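Local coordinates for nitrogenase molybdenum-iron protein alpha chain (Clostridium pasteurianum, PDB 4WN9), which forms, with the beta chain, the molybdenum-iron component of nitrogenase, which reduces dinitrogen to ammonia at an iron-molybdenum cofactor, at residues Q180-H185 against K389-I394. Sequence-based numbering, arbitrary orientation.
Sequences QSAGHH and KNIPEI. With ICS (iron-sulfur-molybdenum cluster with interstitial carbon), chain F.
Ala182 and Ile391 mark the closest approach of two backbones of unlike kind, their CA atoms 6.6 Å apart: the first belongs to the early part of helix 180-194, the second to an irregular loop between helices 370-374 and 409-418. Side-chain packing and a bridging water carry the contact between 180-185 and 389-394. Ile391 sends a separate branch to each of two helix residues. Its CD1 presses on Ala182 CB at 3.4 Å, tighter than usual for two carbons, while CG2 rests obliquely against the imidazole of His185, 3.7 Å from ND1. That ring reaches the loop because its CG lies anti to the backbone N (chi1 -163°). Glu393 starts out pointing away from the helix, but a bend at chi2 (-73°) brings its carboxylate back to the ring's edge, where CE1 of His185 is 3.3 Å from OE2 of Glu393; the two planes are turned 63° apart. Also in the ring plane, a water links His185 NE2 (3.0 Å) to the backbone N of Ile394 (2.9 Å), accepting a hydrogen bond from the latter, so a loop amide is satisfied through solvent. Outside the pair, Tyr266 of helix 261-275 stacks on the His185 ring, and Asn189, farther along helix 180-194, donates from ND2 to Pro392 O. Successive histidines thus serve different sides of one helix: while His185 meets the loop, His184 turns its ring edge to the cofactor, NE2 3.2 Å from sulfur S2B. Gln180 hydrogen-bonds homocitrate through NE2. Such division of labour is what helix 180-194 of this nitrogenase alpha chain (NifD) illustrates, one side lining the iron-molybdenum cofactor pocket and another packed against a partly exposed surface loop.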
loop_
_atom_site.group_PDB
_atom_site.type_symbol
_atom_site.label_atom_id
_atom_site.label_comp_id
_atom_site.label_asym_id
_atom_site.label_seq_id
_atom_site.Cartn_x
_atom_site.Cartn_y
_atom_site.Cartn_z
ATOM N N GLN A 180 -6.153 -20.651 -33.447
ATOM C CA GLN A 180 -5.018 -21.258 -32.778
ATOM C C GLN A 180 -4.784 -22.676 -33.249
ATOM O O GLN A 180 -3.701 -23.230 -33.036
ATOM C CB GLN A 180 -5.232 -21.331 -31.251
ATOM C CG GLN A 180 -5.339 -19.990 -30.559
ATOM C CD GLN A 180 -6.774 -19.512 -30.457
ATOM O OE1 GLN A 180 -7.497 -19.455 -31.452
ATOM N NE2 GLN A 180 -7.204 -19.191 -29.241
ATOM N N SER A 181 -5.811 -23.289 -33.837
ATOM C CA SER A 181 -5.724 -24.706 -34.186
ATOM C C SER A 181 -4.526 -25.030 -35.085
ATOM O O SER A 181 -3.788 -25.975 -34.827
ATOM C CB SER A 181 -7.002 -25.169 -34.881
ATOM O OG SER A 181 -6.885 -26.544 -35.139
ATOM N N ALA A 182 -4.373 -24.254 -36.150
ATOM C CA ALA A 182 -3.311 -24.449 -37.118
ATOM C C ALA A 182 -1.949 -24.410 -36.452
ATOM O O ALA A 182 -1.058 -25.129 -36.852
ATOM C CB ALA A 182 -3.396 -23.390 -38.220
ATOM N N GLY A 183 -1.791 -23.563 -35.434
ATOM C CA GLY A 183 -0.564 -23.518 -34.668
ATOM C C GLY A 183 -0.298 -24.785 -33.888
ATOM O O GLY A 183 0.847 -25.185 -33.739
ATOM N N HIS A 184 -1.344 -25.442 -33.397
ATOM C CA HIS A 184 -1.163 -26.730 -32.731
ATOM C C HIS A 184 -0.527 -27.694 -33.733
ATOM O O HIS A 184 0.483 -28.352 -33.457
ATOM C CB HIS A 184 -2.490 -27.350 -32.286
ATOM C CG HIS A 184 -3.228 -26.569 -31.249
ATOM N ND1 HIS A 184 -4.578 -26.740 -31.017
ATOM C CD2 HIS A 184 -2.813 -25.614 -30.385
ATOM C CE1 HIS A 184 -4.956 -25.940 -30.037
ATOM N NE2 HIS A 184 -3.909 -25.237 -29.645
ATOM N N HIS A 185 -1.166 -27.782 -34.889
ATOM C CA HIS A 185 -0.770 -28.707 -35.936
ATOM C C HIS A 185 0.661 -28.410 -36.351
ATOM O O HIS A 185 1.492 -29.311 -36.442
ATOM C CB HIS A 185 -1.715 -28.565 -37.129
ATOM C CG HIS A 185 -1.670 -29.720 -38.082
ATOM N ND1 HIS A 185 -2.707 -30.017 -38.939
ATOM C CD2 HIS A 185 -0.717 -30.658 -38.305
ATOM C CE1 HIS A 185 -2.391 -31.079 -39.657
ATOM N NE2 HIS A 185 -1.186 -31.483 -39.295
ATOM N N LYS A 389 -6.031 -25.396 -45.949
ATOM C CA LYS A 389 -5.415 -26.235 -46.971
ATOM C C LYS A 389 -3.904 -26.192 -46.844
ATOM O O LYS A 389 -3.239 -27.229 -46.873
ATOM C CB LYS A 389 -5.829 -25.737 -48.360
ATOM C CG LYS A 389 -5.684 -26.765 -49.466
ATOM C CD LYS A 389 -6.756 -27.832 -49.350
ATOM C CE LYS A 389 -6.359 -29.101 -50.082
ATOM N NZ LYS A 389 -7.214 -30.255 -49.683
ATOM N N ASN A 390 -3.370 -24.984 -46.674
ATOM C CA ASN A 390 -1.923 -24.788 -46.593
ATOM C C ASN A 390 -1.356 -24.921 -45.167
ATOM O O ASN A 390 -0.404 -24.229 -44.807
ATOM C CB ASN A 390 -1.543 -23.426 -47.202
ATOM C CG ASN A 390 -1.976 -23.291 -48.660
ATOM O OD1 ASN A 390 -1.773 -24.197 -49.473
ATOM N ND2 ASN A 390 -2.582 -22.156 -48.994
ATOM N N ILE A 391 -1.964 -25.786 -44.358
ATOM C CA ILE A 391 -1.353 -26.270 -43.120
ATOM C C ILE A 391 -0.774 -27.634 -43.479
ATOM O O ILE A 391 -1.504 -28.497 -43.940
ATOM C CB ILE A 391 -2.392 -26.464 -41.991
ATOM C CG1 ILE A 391 -3.162 -25.170 -41.723
ATOM C CG2 ILE A 391 -1.732 -26.957 -40.708
ATOM C CD1 ILE A 391 -4.357 -25.360 -40.809
ATOM N N PRO A 392 0.530 -27.839 -43.272
ATOM C CA PRO A 392 1.133 -29.063 -43.793
ATOM C C PRO A 392 0.800 -30.341 -43.023
ATOM O O PRO A 392 0.780 -30.350 -41.790
ATOM C CB PRO A 392 2.641 -28.783 -43.739
ATOM C CG PRO A 392 2.808 -27.687 -42.752
ATOM C CD PRO A 392 1.519 -26.914 -42.692
ATOM N N GLU A 393 0.536 -31.406 -43.779
ATOM C CA GLU A 393 0.409 -32.755 -43.243
ATOM C C GLU A 393 1.741 -33.507 -43.368
ATOM O O GLU A 393 2.447 -33.398 -44.374
ATOM C CB GLU A 393 -0.692 -33.513 -43.979
ATOM C CG GLU A 393 -2.039 -32.810 -43.957
ATOM C CD GLU A 393 -2.723 -32.872 -42.600
ATOM O OE1 GLU A 393 -3.750 -32.182 -42.420
ATOM O OE2 GLU A 393 -2.240 -33.614 -41.717
ATOM N N ILE A 394 2.075 -34.262 -42.328
ATOM C CA ILE A 394 3.323 -35.003 -42.250
ATOM C C ILE A 394 3.009 -36.497 -42.156
ATOM O O ILE A 394 1.983 -36.892 -41.603
ATOM C CB ILE A 394 4.160 -34.509 -41.038
ATOM C CG1 ILE A 394 5.293 -33.599 -41.514
ATOM C CG2 ILE A 394 4.747 -35.659 -40.236
ATOM C CD1 ILE A 394 4.848 -32.532 -42.494
HETATM FE FE1 ICS F . -5.959 -27.785 -25.383
HETATM MO MO1 ICS F . -6.738 -21.139 -23.494
HETATM FE FE2 ICS F . -5.761 -25.267 -26.192
HETATM FE FE3 ICS F . -5.087 -25.922 -23.692
HETATM FE FE4 ICS F . -7.626 -26.011 -24.438
HETATM FE FE5 ICS F . -7.901 -23.548 -23.771
HETATM FE FE6 ICS F . -6.024 -22.798 -25.465
HETATM FE FE7 ICS F . -5.406 -23.419 -23.027
HETATM C CX ICS F . -6.342 -24.529 -24.429
HETATM S S1A ICS F . -7.479 -26.663 -26.640
HETATM S S1B ICS F . -8.042 -21.877 -25.279
HETATM S S2A ICS F . -4.046 -26.616 -25.594
HETATM S S2B ICS F . -5.365 -23.458 -27.445
HETATM S S3A ICS F . -9.486 -25.151 -23.675
HETATM S S3B ICS F . -4.550 -21.708 -24.219
HETATM S S4A ICS F . -6.571 -27.561 -23.167
HETATM S S4B ICS F . -7.157 -22.729 -21.828
HETATM S S5A ICS F . -4.036 -24.856 -22.034
HETATM O O HOH W 1 0.917 -33.511 -39.749
#